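Local atomic coordinates of protein TP_0956 (Treponema pallidum subsp. pallidum, PDB entry 3U64), a protein that probably serves as the tetratricopeptide-repeat-type T component of a TRAP transporter, a lipoprotein working through protein-protein interactions. Residues 39-44 / 277-282. Residues are numbered along the deposited sequence; the frame is centred on the assembly and turned at random.
Sequences DDLDLV and NKLLVI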
ATOM      1  N   ASP A  39      16.676   3.153   1.419  1.00 40.47           N
ATOM      2  CA  ASP A  39      16.776   3.934   2.661  1.00 45.16           C
ATOM      3  C   ASP A  39      15.430   4.544   3.102  1.00 42.94           C
ATOM      4  O   ASP A  39      15.320   5.129   4.182  1.00 49.59           O
ATOM      5  CB  ASP A  39      17.899   4.994   2.616  1.00 56.18           C
ATOM      6  CG  ASP A  39      17.768   5.968   1.443  1.00 66.60           C
ATOM      7  OD1 ASP A  39      16.663   6.128   0.901  1.00 55.32           O
ATOM      8  OD2 ASP A  39      18.790   6.587   1.066  1.00 84.79           O
ATOM      9  N   ASP A  40      14.408   4.372   2.273  1.00 44.80           N
ATOM     10  CA  ASP A  40      13.070   4.892   2.556  1.00 43.59           C
ATOM     11  C   ASP A  40      12.138   3.791   3.070  1.00 40.15           C
ATOM     12  O   ASP A  40      11.606   3.000   2.292  1.00 36.54           O
ATOM     13  CB  ASP A  40      12.476   5.496   1.292  1.00 40.80           C
ATOM     14  CG  ASP A  40      11.211   6.288   1.572  1.00 45.01           C
ATOM     15  OD1 ASP A  40      10.152   5.682   1.834  1.00 53.10           O
ATOM     16  OD2 ASP A  40      11.281   7.528   1.522  1.00 40.22           O
ATOM     17  N   LEU A  41      11.933   3.753   4.379  1.00 36.98           N
ATOM     18  CA  LEU A  41      11.115   2.715   4.998  1.00 47.21           C
ATOM     19  C   LEU A  41       9.691   2.667   4.451  1.00 47.33           C
ATOM     20  O   LEU A  41       9.166   1.595   4.177  1.00 51.91           O
ATOM     21  CB  LEU A  41      11.082   2.893   6.515  1.00 46.55           C
ATOM     22  CG  LEU A  41      12.453   2.972   7.185  1.00 48.22           C
ATOM     23  CD1 LEU A  41      12.316   3.098   8.715  1.00 47.24           C
ATOM     24  CD2 LEU A  41      13.264   1.765   6.821  1.00 44.56           C
ATOM     25  N   ASP A  42       9.070   3.826   4.291  1.00 42.17           N
ATOM     26  CA  ASP A  42       7.670   3.870   3.869  1.00 44.76           C
ATOM     27  C   ASP A  42       7.443   3.225   2.503  1.00 40.67           C
ATOM     28  O   ASP A  42       6.454   2.522   2.313  1.00 41.03           O
ATOM     29  CB  ASP A  42       7.129   5.300   3.896  1.00 46.27           C
ATOM     30  CG  ASP A  42       6.963   5.832   5.317  1.00 63.82           C
ATOM     31  OD1 ASP A  42       6.834   5.007   6.246  1.00 58.95           O
ATOM     32  OD2 ASP A  42       6.964   7.073   5.507  1.00 82.71           O
ATOM     33  N   LEU A  43       8.347   3.461   1.556  1.00 34.36           N
ATOM     34  CA  LEU A  43       8.231   2.835   0.238  1.00 42.66           C
ATOM     35  C   LEU A  43       8.266   1.312   0.351  1.00 39.70           C
ATOM     36  O   LEU A  43       7.514   0.611  -0.327  1.00 37.17           O
ATOM     37  CB  LEU A  43       9.346   3.303  -0.708  1.00 36.89           C
ATOM     38  CG  LEU A  43       9.142   4.680  -1.332  1.00 38.13           C
ATOM     39  CD1 LEU A  43      10.386   5.139  -2.074  1.00 32.38           C
ATOM     40  CD2 LEU A  43       7.946   4.639  -2.249  1.00 37.64           C
ATOM     41  N   VAL A  44       9.150   0.806   1.203  1.00 39.04           N
ATOM     42  CA  VAL A  44       9.248  -0.630   1.418  1.00 28.96           C
ATOM     43  C   VAL A  44       7.968  -1.156   2.091  1.00 41.64           C
ATOM     44  O   VAL A  44       7.332  -2.070   1.576  1.00 43.35           O
ATOM     45  CB  VAL A  44      10.498  -0.990   2.204  1.00 30.68           C
ATOM     46  CG1 VAL A  44      10.619  -2.479   2.326  1.00 37.17           C
ATOM     47  CG2 VAL A  44      11.730  -0.439   1.479  1.00 39.14           C
ATOM     48  N   ASN A 277      22.581  -4.561   2.411  1.00 42.98           N
ATOM     49  CA  ASN A 277      21.557  -4.458   3.456  1.00 34.22           C
ATOM     50  C   ASN A 277      21.451  -3.097   4.134  1.00 36.17           C
ATOM     51  O   ASN A 277      21.101  -2.991   5.313  1.00 37.37           O
ATOM     52  CB  ASN A 277      21.688  -5.594   4.478  1.00 36.20           C
ATOM     53  CG  ASN A 277      21.218  -6.936   3.912  1.00 55.62           C
ATOM     54  OD1 ASN A 277      20.463  -6.975   2.939  1.00 62.87           O
ATOM     55  ND2 ASN A 277      21.664  -8.032   4.515  1.00 58.91           N
ATOM     56  N   LYS A 278      21.726  -2.048   3.372  1.00 33.92           N
ATOM     57  CA  LYS A 278      21.502  -0.702   3.880  1.00 33.75           C
ATOM     58  C   LYS A 278      20.148  -0.587   4.598  1.00 32.59           C
ATOM     59  O   LYS A 278      20.050   0.026   5.663  1.00 35.17           O
ATOM     60  CB  LYS A 278      21.617   0.344   2.761  1.00 32.86           C
ATOM     61  CG  LYS A 278      21.709   1.767   3.294  1.00 46.78           C
ATOM     62  CD  LYS A 278      21.308   2.813   2.262  1.00 51.93           C
ATOM     63  CE  LYS A 278      22.310   2.934   1.148  1.00 62.42           C
ATOM     64  NZ  LYS A 278      21.838   3.886   0.107  1.00 69.00           N
ATOM     65  N   LEU A 279      19.101  -1.190   4.044  1.00 34.41           N
ATOM     66  CA  LEU A 279      17.785  -1.089   4.676  1.00 28.80           C
ATOM     67  C   LEU A 279      17.788  -1.647   6.111  1.00 34.08           C
ATOM     68  O   LEU A 279      17.282  -1.028   7.040  1.00 31.37           O
ATOM     69  CB  LEU A 279      16.720  -1.789   3.835  1.00 38.24           C
ATOM     70  CG  LEU A 279      15.314  -1.832   4.464  1.00 42.55           C
ATOM     71  CD1 LEU A 279      14.707  -0.450   4.611  1.00 36.27           C
ATOM     72  CD2 LEU A 279      14.379  -2.729   3.674  1.00 47.29           C
ATOM     73  N   LEU A 280      18.363  -2.823   6.297  1.00 34.52           N
ATOM     74  CA  LEU A 280      18.366  -3.425   7.626  1.00 40.09           C
ATOM     75  C   LEU A 280      19.201  -2.602   8.618  1.00 40.69           C
ATOM     76  O   LEU A 280      18.804  -2.424   9.766  1.00 39.73           O
ATOM     77  CB  LEU A 280      18.843  -4.878   7.556  1.00 45.24           C
ATOM     78  CG  LEU A 280      17.789  -5.868   7.037  1.00 54.23           C
ATOM     79  CD1 LEU A 280      17.256  -5.467   5.672  1.00 56.71           C
ATOM     80  CD2 LEU A 280      18.342  -7.289   6.986  1.00 52.81           C
ATOM     81  N   VAL A 281      20.339  -2.080   8.162  1.00 38.27           N
ATOM     82  CA  VAL A 281      21.150  -1.180   8.982  1.00 32.17           C
ATOM     83  C   VAL A 281      20.341   0.036   9.456  1.00 34.39           C
ATOM     84  O   VAL A 281      20.364   0.375  10.647  1.00 38.62           O
ATOM     85  CB  VAL A 281      22.430  -0.745   8.218  1.00 40.26           C
ATOM     86  CG1 VAL A 281      23.157   0.401   8.944  1.00 34.45           C
ATOM     87  CG2 VAL A 281      23.349  -1.953   8.016  1.00 35.40           C
ATOM     88  N   ILE A 282      19.623   0.674   8.527  1.00 37.01           N
ATOM     89  CA  ILE A 282      18.726   1.789   8.858  1.00 36.72           C
ATOM     90  C   ILE A 282      17.715   1.389   9.915  1.00 36.35           C
ATOM     91  O   ILE A 282      17.456   2.153  10.853  1.00 32.05           O
ATOM     92  CB  ILE A 282      17.894   2.300   7.641  1.00 43.49           C
ATOM     93  CG1 ILE A 282      18.797   2.762   6.494  1.00 38.75           C
ATOM     94  CG2 ILE A 282      16.922   3.429   8.080  1.00 33.04           C
ATOM     95  CD1 ILE A 282      19.725   3.824   6.886  1.00 42.10           C
TER
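The carboxylate of Asp39 turns one face obliquely toward the ammonium of Lys278; the two side chains run alongside each other, pointing the same way, with Asp39 CB 4.1 Å from Lys278 CD. Asp39 OD2 stays 4.2 Å from Lys278 NZ, beyond a salt bridge, and each charge has a firmer partner: Asp39 OD1 pairs with Arg112 of the second subunit, Lys278 NZ with Glu272. The Lys278 chain bends at chi3 (-70°), which swings CE away from the carboxylate before NZ turns back. The Lys278 charge probably still favours the ionised carboxylate.

Beside this polar pair the contact is aliphatic. Leu279 sends CG away from its own backbone N (chi1 176°), and its two methyls divide the work. CD1 meets Leu41 CD2 at 3.4 Å, tight for two carbons, the side chains crossing at a slant; CD2 faces Val44 end to end, 4.0 Å from CG1 and almost as near CG2. Leu41 CD2 also lies 4.2 Å from Ile282 CG2, so this one methyl touches both Leu279 and Ile282, one helical turn apart.

Asp40 is the N-cap of helix 41-61: its OD1 accepts from Leu43 N at 2.9 Å, while OD2 forms a salt bridge with Arg105 of the second subunit. The contact joins the first turns of helices 41-61 and 278-293, distant in sequence, beside a subunit interface. Glu37, just upstream, accepts from the backbone N of Asn277 and Lys278, Phe83 of helix 66-89 packs on Val44, and Leu283 and Lys286 of helix 278-293 extend the cover over Leu41.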